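5-formyltetrahydrofolate cyclo-ligase family protein (Bacillus anthracis, PDB 2JCB) probably catalyses the ATP-dependent cyclisation of 5-formyltetrahydrofolate to 5,10-methenyltetrahydrofolate in folate metabolism, and binds ADP with magnesium. Local coordinates at residues 10-24 with 167-181. Numbering follows the deposited sequence.
Sequences REEKLRLRKQIIEHM and YSFQMVEHIPVEPFD. With MG (magnesium ion), chain E; ADP (adenosine-5'-diphosphate), chain C.
Lys13 NZ is gripped by two carboxylates and a phosphate. It donates to Asp181 OD2 at 2.9 Å, on the syn lone pair, and to Glu178 OE2, on the anti lone pair. Its third bond goes to ADP O1A at 2.8 Å. The chain beyond CG is extended (chi2 -167°), and this carries the ammonium from the helix past Pro176 into the nucleotide site. Arg10 approaches the same Glu178 oxygen from its other side, in a short but bent salt bridge: NH1 lies 2.6 Å from Glu178 OE2, on the syn lone pair, with that oxygen in the guanidinium plane. NH1 also donates to the alpha-phosphate oxygen O2A. Asp181 is fixed in turn: Glu178 N meets OD2 at 2.8 Å from above the carboxylate plane, while OD1 binds magnesium, which is also held by Asp152. Phe180 lays one ring face against ADP C2', and the CB of Glu178 backs the opposite face. One residue before Lys13, the methylenes of Glu12 lie on the Pro176 ring, CG to CG, and its carboxylate reaches the edge of the His174 ring.

Further along the helix the contact becomes apolar. Leu16 reaches toward Val172 and the proline ring, and Ile20 touches Val172 through CD1, and Phe169 and Gln170 through CG2. At the far end the rings of His23 and Phe169 stack face to face, 3.9 Å between centroids and only 7° from parallel. Phe169 CG stands between its backbone N and carbonyl carbon (chi1 73°), placing the ring flat against one face of the imidazole. Met24 bends at its thioether so that CE reaches the Gln170 amide, 3.4 Å from CD, and the edge of the Tyr167 ring.

Helix 6-26 is thus fastened along the loop joining strands 161-165 and 186-189, and the polar end of their interface, with Arg17 on the beta-phosphate, builds one wall of the magnesium-ADP site of this 5-formyltetrahydrofolate cyclo-ligase.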
ATOM      1  N   ARG A  10      -9.377 -10.062  17.212  1.00 36.19           N
ATOM      2  CA  ARG A  10     -10.178  -9.180  16.352  1.00 36.48           C
ATOM      3  C   ARG A  10     -10.429  -7.786  16.945  1.00 36.49           C
ATOM      4  O   ARG A  10     -10.356  -6.787  16.216  1.00 36.39           O
ATOM      5  CB  ARG A  10     -11.513  -9.845  16.012  1.00 37.42           C
ATOM      6  CG  ARG A  10     -11.392 -11.264  15.456  1.00 38.60           C
ATOM      7  CD  ARG A  10     -10.626 -11.307  14.148  1.00 39.44           C
ATOM      8  NE  ARG A  10     -11.245 -10.427  13.165  1.00 41.63           N
ATOM      9  CZ  ARG A  10     -10.682 -10.038  12.018  1.00 44.01           C
ATOM     10  NH1 ARG A  10      -9.463 -10.451  11.660  1.00 42.89           N
ATOM     11  NH2 ARG A  10     -11.355  -9.215  11.220  1.00 45.84           N
ATOM     12  N   GLU A  11     -10.733  -7.724  18.240  1.00 37.11           N
ATOM     13  CA  GLU A  11     -10.929  -6.443  18.914  1.00 37.50           C
ATOM     14  C   GLU A  11      -9.650  -5.614  18.985  1.00 36.72           C
ATOM     15  O   GLU A  11      -9.685  -4.416  18.729  1.00 37.13           O
ATOM     16  CB  GLU A  11     -11.616  -6.610  20.274  1.00 37.56           C
ATOM     17  CG  GLU A  11     -13.149  -6.509  20.143  1.00 42.28           C
ATOM     18  CD  GLU A  11     -13.935  -7.284  21.194  1.00 45.73           C
ATOM     19  OE1 GLU A  11     -13.534  -7.321  22.389  1.00 48.82           O
ATOM     20  OE2 GLU A  11     -14.996  -7.853  20.830  1.00 47.90           O
ATOM     21  N   GLU A  12      -8.517  -6.252  19.258  1.00 35.69           N
ATOM     22  CA  GLU A  12      -7.216  -5.565  19.177  1.00 34.55           C
ATOM     23  C   GLU A  12      -6.880  -4.981  17.788  1.00 32.70           C
ATOM     24  O   GLU A  12      -6.342  -3.884  17.707  1.00 32.48           O
ATOM     25  CB  GLU A  12      -6.109  -6.486  19.697  1.00 35.53           C
ATOM     26  CG  GLU A  12      -4.675  -5.898  19.741  1.00 34.88           C
ATOM     27  CD  GLU A  12      -3.738  -6.782  20.577  1.00 36.23           C
ATOM     28  OE1 GLU A  12      -4.247  -7.610  21.383  1.00 38.39           O
ATOM     29  OE2 GLU A  12      -2.502  -6.658  20.453  1.00 39.18           O
ATOM     30  N   LYS A  13      -7.209  -5.711  16.724  1.00 30.46           N
ATOM     31  CA  LYS A  13      -7.041  -5.237  15.352  1.00 31.19           C
ATOM     32  C   LYS A  13      -7.897  -4.015  15.040  1.00 30.10           C
ATOM     33  O   LYS A  13      -7.416  -3.064  14.421  1.00 30.29           O
ATOM     34  CB  LYS A  13      -7.377  -6.364  14.383  1.00 31.16           C
ATOM     35  CG  LYS A  13      -6.169  -7.168  13.898  1.00 33.32           C
ATOM     36  CD  LYS A  13      -6.544  -8.058  12.683  1.00 31.54           C
ATOM     37  CE  LYS A  13      -5.493  -9.136  12.457  1.00 30.52           C
ATOM     38  NZ  LYS A  13      -5.560  -9.738  11.114  1.00 31.45           N
ATOM     39  N   LEU A  14      -9.170  -4.057  15.451  1.00 31.07           N
ATOM     40  CA  LEU A  14     -10.081  -2.932  15.234  1.00 30.07           C
ATOM     41  C   LEU A  14      -9.613  -1.734  16.035  1.00 30.15           C
ATOM     42  O   LEU A  14      -9.569  -0.644  15.516  1.00 28.08           O
ATOM     43  CB  LEU A  14     -11.498  -3.273  15.704  1.00 30.42           C
ATOM     44  CG  LEU A  14     -12.339  -4.266  14.915  1.00 29.51           C
ATOM     45  CD1 LEU A  14     -13.794  -4.172  15.409  1.00 32.84           C
ATOM     46  CD2 LEU A  14     -12.180  -4.031  13.401  1.00 32.15           C
ATOM     47  N   ARG A  15      -9.315  -1.959  17.308  1.00 28.77           N
ATOM     48  CA  ARG A  15      -8.721  -0.951  18.197  1.00 31.34           C
ATOM     49  C   ARG A  15      -7.468  -0.285  17.616  1.00 30.84           C
ATOM     50  O   ARG A  15      -7.323   0.948  17.661  1.00 31.58           O
ATOM     51  CB  ARG A  15      -8.409  -1.593  19.565  1.00 30.52           C
ATOM     52  CG  ARG A  15      -8.164  -0.646  20.750  1.00 34.43           C
ATOM     53  CD  ARG A  15      -7.393  -1.350  21.918  1.00 35.35           C
ATOM     54  NE  ARG A  15      -6.012  -1.612  21.467  1.00 42.44           N
ATOM     55  CZ  ARG A  15      -4.941  -0.873  21.767  1.00 44.42           C
ATOM     56  NH1 ARG A  15      -5.045   0.186  22.572  1.00 44.84           N
ATOM     57  NH2 ARG A  15      -3.750  -1.203  21.263  1.00 45.82           N
ATOM     58  N   LEU A  16      -6.553  -1.077  17.063  1.00 30.73           N
ATOM     59  CA  LEU A  16      -5.329  -0.501  16.546  1.00 29.77           C
ATOM     60  C   LEU A  16      -5.621   0.223  15.229  1.00 27.58           C
ATOM     61  O   LEU A  16      -5.128   1.328  15.013  1.00 24.33           O
ATOM     62  CB  LEU A  16      -4.228  -1.550  16.350  1.00 31.60           C
ATOM     63  CG  LEU A  16      -3.372  -1.848  17.578  1.00 36.10           C
ATOM     64  CD1 LEU A  16      -2.579  -3.140  17.358  1.00 39.35           C
ATOM     65  CD2 LEU A  16      -2.444  -0.647  17.898  1.00 39.03           C
ATOM     66  N   ARG A  17      -6.471  -0.387  14.404  1.00 27.55           N
ATOM     67  CA  ARG A  17      -6.878   0.205  13.093  1.00 29.06           C
ATOM     68  C   ARG A  17      -7.541   1.568  13.363  1.00 29.81           C
ATOM     69  O   ARG A  17      -7.134   2.575  12.809  1.00 31.41           O
ATOM     70  CB  ARG A  17      -7.837  -0.722  12.345  1.00 27.49           C
ATOM     71  CG  ARG A  17      -7.885  -0.505  10.820  1.00 28.14           C
ATOM     72  CD  ARG A  17      -8.889  -1.500  10.162  1.00 33.24           C
ATOM     73  NE  ARG A  17      -8.283  -2.819   9.917  1.00 36.27           N
ATOM     74  CZ  ARG A  17      -8.778  -4.011  10.233  1.00 36.25           C
ATOM     75  NH1 ARG A  17      -9.981  -4.163  10.819  1.00 32.18           N
ATOM     76  NH2 ARG A  17      -8.070  -5.092   9.918  1.00 38.11           N
ATOM     77  N   LYS A  18      -8.523   1.574  14.257  1.00 29.45           N
ATOM     78  CA  LYS A  18      -9.210   2.811  14.694  1.00 31.25           C
ATOM     79  C   LYS A  18      -8.228   3.907  15.179  1.00 30.75           C
ATOM     80  O   LYS A  18      -8.246   5.041  14.675  1.00 30.13           O
ATOM     81  CB  LYS A  18     -10.259   2.471  15.772  1.00 31.45           C
ATOM     82  CG  LYS A  18     -11.289   3.559  16.148  1.00 33.20           C
ATOM     83  CD  LYS A  18     -12.210   3.115  17.313  1.00 31.52           C
ATOM     84  CE  LYS A  18     -13.096   4.262  17.859  1.00 33.40           C
ATOM     85  NZ  LYS A  18     -13.463   4.125  19.316  1.00 35.72           N
ATOM     86  N   GLN A  19      -7.363   3.541  16.118  1.00 30.42           N
ATOM     87  CA  GLN A  19      -6.405   4.485  16.725  1.00 29.44           C
ATOM     88  C   GLN A  19      -5.444   5.135  15.732  1.00 27.99           C
ATOM     89  O   GLN A  19      -5.209   6.346  15.785  1.00 24.47           O
ATOM     90  CB  GLN A  19      -5.690   3.819  17.927  1.00 30.09           C
ATOM     91  CG  GLN A  19      -4.315   4.395  18.326  1.00 32.62           C
ATOM     92  CD  GLN A  19      -3.555   3.476  19.288  1.00 32.24           C
ATOM     93  OE1 GLN A  19      -2.517   2.893  18.952  1.00 42.20           O
ATOM     94  NE2 GLN A  19      -4.086   3.339  20.479  1.00 32.57           N
ATOM     95  N   ILE A  20      -4.873   4.341  14.813  1.00 25.90           N
ATOM     96  CA  ILE A  20      -3.931   4.849  13.839  1.00 27.70           C
ATOM     97  C   ILE A  20      -4.619   5.704  12.768  1.00 26.73           C
ATOM     98  O   ILE A  20      -4.094   6.733  12.393  1.00 27.39           O
ATOM     99  CB  ILE A  20      -3.090   3.712  13.187  1.00 27.17           C
ATOM    100  CG1 ILE A  20      -2.182   3.010  14.187  1.00 29.07           C
ATOM    101  CG2 ILE A  20      -2.184   4.279  12.180  1.00 24.11           C
ATOM    102  CD1 ILE A  20      -1.157   3.946  14.762  1.00 32.72           C
ATOM    103  N   ILE A  21      -5.794   5.286  12.318  1.00 27.50           N
ATOM    104  CA  ILE A  21      -6.622   6.068  11.378  1.00 27.60           C
ATOM    105  C   ILE A  21      -7.000   7.441  11.933  1.00 28.65           C
ATOM    106  O   ILE A  21      -6.929   8.441  11.246  1.00 27.89           O
ATOM    107  CB  ILE A  21      -7.853   5.230  10.860  1.00 27.47           C
ATOM    108  CG1 ILE A  21      -7.328   4.130   9.925  1.00 29.59           C
ATOM    109  CG2 ILE A  21      -8.907   6.159  10.111  1.00 26.71           C
ATOM    110  CD1 ILE A  21      -8.362   3.116   9.395  1.00 28.95           C
ATOM    111  N   GLU A  22      -7.355   7.473  13.205  1.00 28.45           N
ATOM    112  CA  GLU A  22      -7.686   8.701  13.950  1.00 31.27           C
ATOM    113  C   GLU A  22      -6.467   9.610  13.987  1.00 31.55           C
ATOM    114  O   GLU A  22      -6.574  10.812  13.752  1.00 32.06           O
ATOM    115  CB  GLU A  22      -8.117   8.361  15.368  1.00 31.90           C
ATOM    116  CG  GLU A  22      -8.489   9.543  16.222  1.00 34.37           C
ATOM    117  CD  GLU A  22      -9.223   9.118  17.486  1.00 38.76           C
ATOM    118  OE1 GLU A  22      -9.051   7.942  17.900  1.00 40.77           O
ATOM    119  OE2 GLU A  22      -9.965   9.945  18.067  1.00 42.88           O
ATOM    120  N   HIS A  23      -5.306   9.020  14.253  1.00 30.97           N
ATOM    121  CA  HIS A  23      -4.067   9.763  14.282  1.00 31.26           C
ATOM    122  C   HIS A  23      -3.789  10.326  12.875  1.00 30.71           C
ATOM    123  O   HIS A  23      -3.452  11.489  12.737  1.00 30.74           O
ATOM    124  CB  HIS A  23      -2.928   8.872  14.786  1.00 32.34           C
ATOM    125  CG  HIS A  23      -1.664   9.613  15.100  1.00 36.03           C
ATOM    126  ND1 HIS A  23      -1.159  10.612  14.292  1.00 38.55           N
ATOM    127  CD2 HIS A  23      -0.795   9.493  16.134  1.00 38.91           C
ATOM    128  CE1 HIS A  23      -0.050  11.090  14.826  1.00 40.23           C
ATOM    129  NE2 HIS A  23       0.201  10.422  15.938  1.00 39.66           N
ATOM    130  N   MET A  24      -3.954   9.506  11.845  1.00 31.08           N
ATOM    131  CA  MET A  24      -3.680   9.921  10.474  1.00 31.92           C
ATOM    132  C   MET A  24      -4.582  11.082  10.064  1.00 30.78           C
ATOM    133  O   MET A  24      -4.130  12.055   9.472  1.00 29.64           O
ATOM    134  CB  MET A  24      -3.867   8.759   9.498  1.00 31.78           C
ATOM    135  CG  MET A  24      -3.245   9.020   8.159  1.00 32.61           C
ATOM    136  SD  MET A  24      -3.332   7.509   7.234  1.00 38.17           S
ATOM    137  CE  MET A  24      -2.086   6.500   7.949  1.00 30.86           C
ATOM    138  N   TYR A 167       4.099   6.580   7.704  1.00 27.95           N
ATOM    139  CA  TYR A 167       4.580   7.557   8.653  1.00 28.02           C
ATOM    140  C   TYR A 167       5.068   6.737   9.864  1.00 27.45           C
ATOM    141  O   TYR A 167       4.560   5.633  10.166  1.00 27.37           O
ATOM    142  CB  TYR A 167       3.429   8.443   9.122  1.00 29.71           C
ATOM    143  CG  TYR A 167       2.696   9.105   8.003  1.00 26.30           C
ATOM    144  CD1 TYR A 167       3.301  10.146   7.293  1.00 29.66           C
ATOM    145  CD2 TYR A 167       1.353   8.778   7.699  1.00 27.32           C
ATOM    146  CE1 TYR A 167       2.629  10.789   6.283  1.00 31.07           C
ATOM    147  CE2 TYR A 167       0.653   9.454   6.676  1.00 30.44           C
ATOM    148  CZ  TYR A 167       1.316  10.459   5.975  1.00 30.66           C
ATOM    149  OH  TYR A 167       0.749  11.193   4.920  1.00 29.47           O
ATOM    150  N   SER A 168       6.080   7.263  10.539  1.00 29.30           N
ATOM    151  CA  SER A 168       6.642   6.541  11.669  1.00 29.38           C
ATOM    152  C   SER A 168       5.628   6.205  12.781  1.00 29.64           C
ATOM    153  O   SER A 168       5.777   5.182  13.447  1.00 30.35           O
ATOM    154  CB  SER A 168       7.910   7.233  12.199  1.00 30.47           C
ATOM    155  OG  SER A 168       7.586   8.431  12.814  1.00 32.43           O
ATOM    156  N   PHE A 169       4.602   7.043  12.968  1.00 30.05           N
ATOM    157  CA  PHE A 169       3.546   6.759  13.928  1.00 30.31           C
ATOM    158  C   PHE A 169       2.647   5.563  13.520  1.00 29.93           C
ATOM    159  O   PHE A 169       1.840   5.105  14.322  1.00 31.04           O
ATOM    160  CB  PHE A 169       2.690   8.003  14.223  1.00 30.74           C
ATOM    161  CG  PHE A 169       1.752   8.380  13.091  1.00 31.83           C
ATOM    162  CD1 PHE A 169       0.542   7.684  12.906  1.00 33.13           C
ATOM    163  CD2 PHE A 169       2.061   9.438  12.220  1.00 34.19           C
ATOM    164  CE1 PHE A 169      -0.346   8.016  11.910  1.00 31.68           C
ATOM    165  CE2 PHE A 169       1.164   9.783  11.189  1.00 33.25           C
ATOM    166  CZ  PHE A 169      -0.031   9.042  11.020  1.00 30.81           C
ATOM    167  N   GLN A 170       2.755   5.092  12.281  1.00 29.00           N
ATOM    168  CA  GLN A 170       2.066   3.868  11.889  1.00 27.47           C
ATOM    169  C   GLN A 170       2.816   2.643  12.326  1.00 29.71           C
ATOM    170  O   GLN A 170       2.269   1.538  12.284  1.00 29.31           O
ATOM    171  CB  GLN A 170       1.915   3.839  10.370  1.00 26.51           C
ATOM    172  CG  GLN A 170       0.898   4.821   9.821  1.00 25.93           C
ATOM    173  CD  GLN A 170       0.853   4.785   8.292  1.00 27.35           C
ATOM    174  OE1 GLN A 170       1.387   5.637   7.609  1.00 31.79           O
ATOM    175  NE2 GLN A 170       0.128   3.786   7.763  1.00 26.59           N
ATOM    176  N   MET A 171       4.061   2.831  12.771  1.00 31.05           N
ATOM    177  CA  MET A 171       4.830   1.723  13.378  1.00 32.97           C
ATOM    178  C   MET A 171       4.393   1.420  14.796  1.00 32.60           C
ATOM    179  O   MET A 171       4.286   2.321  15.668  1.00 32.40           O
ATOM    180  CB  MET A 171       6.339   2.028  13.320  1.00 34.08           C
ATOM    181  CG  MET A 171       6.876   2.319  11.932  1.00 34.14           C
ATOM    182  SD  MET A 171       6.608   0.979  10.745  1.00 34.77           S
ATOM    183  CE  MET A 171       7.131  -0.508  11.623  1.00 31.06           C
ATOM    184  N   VAL A 172       4.099   0.146  15.054  1.00 32.22           N
ATOM    185  CA  VAL A 172       3.672  -0.249  16.407  1.00 31.06           C
ATOM    186  C   VAL A 172       4.477  -1.422  16.949  1.00 32.05           C
ATOM    187  O   VAL A 172       5.121  -2.146  16.219  1.00 31.82           O
ATOM    188  CB  VAL A 172       2.132  -0.527  16.544  1.00 31.49           C
ATOM    189  CG1 VAL A 172       1.291   0.667  16.055  1.00 29.95           C
ATOM    190  CG2 VAL A 172       1.747  -1.806  15.824  1.00 32.12           C
ATOM    191  N   GLU A 173       4.421  -1.607  18.262  1.00 32.30           N
ATOM    192  CA  GLU A 173       5.249  -2.605  18.894  1.00 34.88           C
ATOM    193  C   GLU A 173       4.795  -4.027  18.595  1.00 34.99           C
ATOM    194  O   GLU A 173       5.614  -4.937  18.418  1.00 35.30           O
ATOM    195  CB  GLU A 173       5.237  -2.356  20.388  1.00 35.37           C
ATOM    196  CG  GLU A 173       6.161  -1.230  20.804  1.00 40.33           C
ATOM    197  CD  GLU A 173       7.605  -1.603  20.589  1.00 45.96           C
ATOM    198  OE1 GLU A 173       8.017  -2.655  21.132  1.00 48.16           O
ATOM    199  OE2 GLU A 173       8.311  -0.868  19.854  1.00 48.66           O
ATOM    200  N   HIS A 174       3.485  -4.204  18.500  1.00 34.91           N
ATOM    201  CA  HIS A 174       2.890  -5.530  18.383  1.00 33.66           C
ATOM    202  C   HIS A 174       1.595  -5.456  17.581  1.00 33.55           C
ATOM    203  O   HIS A 174       0.788  -4.532  17.758  1.00 33.01           O
ATOM    204  CB  HIS A 174       2.651  -6.116  19.800  1.00 33.43           C
ATOM    205  CG  HIS A 174       1.821  -7.359  19.827  1.00 36.73           C
ATOM    206  ND1 HIS A 174       0.440  -7.336  19.810  1.00 39.02           N
ATOM    207  CD2 HIS A 174       2.173  -8.664  19.906  1.00 39.05           C
ATOM    208  CE1 HIS A 174      -0.021  -8.575  19.869  1.00 40.42           C
ATOM    209  NE2 HIS A 174       1.008  -9.400  19.932  1.00 40.21           N
ATOM    210  N   ILE A 175       1.429  -6.427  16.687  1.00 32.04           N
ATOM    211  CA  ILE A 175       0.205  -6.654  15.945  1.00 32.42           C
ATOM    212  C   ILE A 175      -0.169  -8.103  16.184  1.00 33.75           C
ATOM    213  O   ILE A 175       0.715  -8.970  16.182  1.00 33.29           O
ATOM    214  CB  ILE A 175       0.441  -6.380  14.422  1.00 30.58           C
ATOM    215  CG1 ILE A 175       0.592  -4.885  14.156  1.00 31.88           C
ATOM    216  CG2 ILE A 175      -0.696  -6.975  13.567  1.00 33.96           C
ATOM    217  CD1 ILE A 175       0.809  -4.596  12.681  1.00 33.62           C
ATOM    218  N   PRO A 176      -1.473  -8.376  16.465  1.00 34.72           N
ATOM    219  CA  PRO A 176      -1.936  -9.740  16.755  1.00 35.27           C
ATOM    220  C   PRO A 176      -2.147 -10.483  15.436  1.00 35.60           C
ATOM    221  O   PRO A 176      -3.270 -10.492  14.915  1.00 38.07           O
ATOM    222  CB  PRO A 176      -3.278  -9.519  17.472  1.00 35.40           C
ATOM    223  CG  PRO A 176      -3.741  -8.130  17.047  1.00 34.38           C
ATOM    224  CD  PRO A 176      -2.576  -7.385  16.452  1.00 34.94           C
ATOM    225  N   VAL A 177      -1.085 -11.061  14.880  1.00 34.60           N
ATOM    226  CA  VAL A 177      -1.161 -11.649  13.549  1.00 33.26           C
ATOM    227  C   VAL A 177      -1.836 -13.016  13.545  1.00 32.44           C
ATOM    228  O   VAL A 177      -1.596 -13.842  14.404  1.00 32.23           O
ATOM    229  CB  VAL A 177       0.214 -11.701  12.791  1.00 34.38           C
ATOM    230  CG1 VAL A 177       0.831 -10.313  12.668  1.00 34.88           C
ATOM    231  CG2 VAL A 177       1.166 -12.655  13.424  1.00 32.80           C
ATOM    232  N   GLU A 178      -2.697 -13.217  12.560  1.00 30.32           N
ATOM    233  CA  GLU A 178      -3.357 -14.472  12.323  1.00 30.29           C
ATOM    234  C   GLU A 178      -2.609 -15.250  11.231  1.00 29.53           C
ATOM    235  O   GLU A 178      -1.772 -14.675  10.522  1.00 30.87           O
ATOM    236  CB  GLU A 178      -4.793 -14.168  11.946  1.00 30.09           C
ATOM    237  CG  GLU A 178      -5.424 -13.168  12.898  1.00 31.22           C
ATOM    238  CD  GLU A 178      -6.925 -12.960  12.680  1.00 33.48           C
ATOM    239  OE1 GLU A 178      -7.711 -13.885  12.944  1.00 34.44           O
ATOM    240  OE2 GLU A 178      -7.301 -11.843  12.250  1.00 30.39           O
ATOM    241  N   PRO A 179      -2.899 -16.562  11.097  1.00 30.74           N
ATOM    242  CA  PRO A 179      -2.138 -17.406  10.164  1.00 31.01           C
ATOM    243  C   PRO A 179      -2.170 -16.908   8.734  1.00 31.05           C
ATOM    244  O   PRO A 179      -1.169 -17.026   8.033  1.00 33.23           O
ATOM    245  CB  PRO A 179      -2.813 -18.780  10.258  1.00 30.27           C
ATOM    246  CG  PRO A 179      -3.759 -18.726  11.403  1.00 30.18           C
ATOM    247  CD  PRO A 179      -3.936 -17.303  11.838  1.00 30.62           C
ATOM    248  N   PHE A 180      -3.291 -16.323   8.311  1.00 30.07           N
ATOM    249  CA  PHE A 180      -3.390 -15.683   6.974  1.00 29.65           C
ATOM    250  C   PHE A 180      -2.759 -14.270   6.771  1.00 29.37           C
ATOM    251  O   PHE A 180      -2.761 -13.772   5.668  1.00 28.73           O
ATOM    252  CB  PHE A 180      -4.873 -15.600   6.597  1.00 31.27           C
ATOM    253  CG  PHE A 180      -5.705 -14.893   7.637  1.00 32.76           C
ATOM    254  CD1 PHE A 180      -5.650 -13.483   7.749  1.00 35.75           C
ATOM    255  CD2 PHE A 180      -6.487 -15.639   8.551  1.00 33.17           C
ATOM    256  CE1 PHE A 180      -6.366 -12.819   8.722  1.00 35.65           C
ATOM    257  CE2 PHE A 180      -7.223 -14.975   9.527  1.00 35.31           C
ATOM    258  CZ  PHE A 180      -7.172 -13.569   9.605  1.00 34.15           C
ATOM    259  N   ASP A 181      -2.280 -13.609   7.817  1.00 27.75           N
ATOM    260  CA  ASP A 181      -1.664 -12.286   7.689  1.00 28.76           C
ATOM    261  C   ASP A 181      -0.319 -12.414   6.980  1.00 29.39           C
ATOM    262  O   ASP A 181       0.522 -13.201   7.409  1.00 30.60           O
ATOM    263  CB  ASP A 181      -1.504 -11.660   9.072  1.00 28.20           C
ATOM    264  CG  ASP A 181      -2.815 -11.101   9.614  1.00 29.07           C
ATOM    265  OD1 ASP A 181      -3.661 -10.685   8.805  1.00 29.24           O
ATOM    266  OD2 ASP A 181      -3.028 -11.090  10.828  1.00 29.62           O
TER
HETATM  267 MG    MG E1192      -4.533  -9.120   7.651  1.00 20.89          MG
HETATM  268  PB  ADP C1190      -6.512  -6.664   7.044  1.00 32.67           P
HETATM  269  O1B ADP C1190      -7.082  -5.859   5.879  1.00 30.98           O
HETATM  270  O2B ADP C1190      -6.088  -5.777   8.155  1.00 34.47           O
HETATM  271  O3B ADP C1190      -5.493  -7.625   6.471  1.00 33.73           O
HETATM  272  PA  ADP C1190      -7.781  -9.010   8.240  1.00 33.07           P
HETATM  273  O1A ADP C1190      -6.402  -9.576   8.460  1.00 34.58           O
HETATM  274  O2A ADP C1190      -8.667  -9.027   9.382  1.00 31.84           O
HETATM  275  O3A ADP C1190      -7.747  -7.517   7.605  1.00 33.56           O
HETATM  276  O5' ADP C1190      -8.503  -9.930   7.123  1.00 34.23           O
HETATM  277  C5' ADP C1190      -9.907  -9.660   6.919  1.00 32.99           C
HETATM  278  C4' ADP C1190     -10.656 -10.916   6.548  1.00 34.45           C
HETATM  279  O4' ADP C1190     -10.001 -11.500   5.434  1.00 35.40           O
HETATM  280  C3' ADP C1190     -10.598 -11.909   7.704  1.00 38.36           C
HETATM  281  O3' ADP C1190     -11.933 -12.236   8.035  1.00 40.31           O
HETATM  282  C2' ADP C1190      -9.832 -13.095   7.154  1.00 38.47           C
HETATM  283  O2' ADP C1190     -10.477 -14.304   7.433  1.00 42.77           O
HETATM  284  C1' ADP C1190      -9.841 -12.900   5.648  1.00 33.81           C
HETATM  285  N9  ADP C1190      -8.632 -13.423   4.958  1.00 33.84           N
HETATM  286  C8  ADP C1190      -7.419 -12.840   4.939  1.00 34.35           C
HETATM  287  N7  ADP C1190      -6.560 -13.561   4.181  1.00 34.96           N
HETATM  288  C5  ADP C1190      -7.202 -14.627   3.699  1.00 31.48           C
HETATM  289  C6  ADP C1190      -6.860 -15.767   2.807  1.00 33.48           C
HETATM  290  N6  ADP C1190      -5.618 -15.911   2.301  1.00 35.71           N
HETATM  291  N1  ADP C1190      -7.833 -16.621   2.485  1.00 33.15           N
HETATM  292  C2  ADP C1190      -9.078 -16.504   2.988  1.00 34.56           C
HETATM  293  N3  ADP C1190      -9.459 -15.484   3.783  1.00 34.89           N
HETATM  294  C4  ADP C1190      -8.589 -14.513   4.165  1.00 31.90           C
HETATM  295  O   HOH W   1      -4.451  -7.700   9.429  1.00 24.50           O
HETATM  296  O   HOH W   2      -2.573  -8.428   7.243  1.00 22.40           O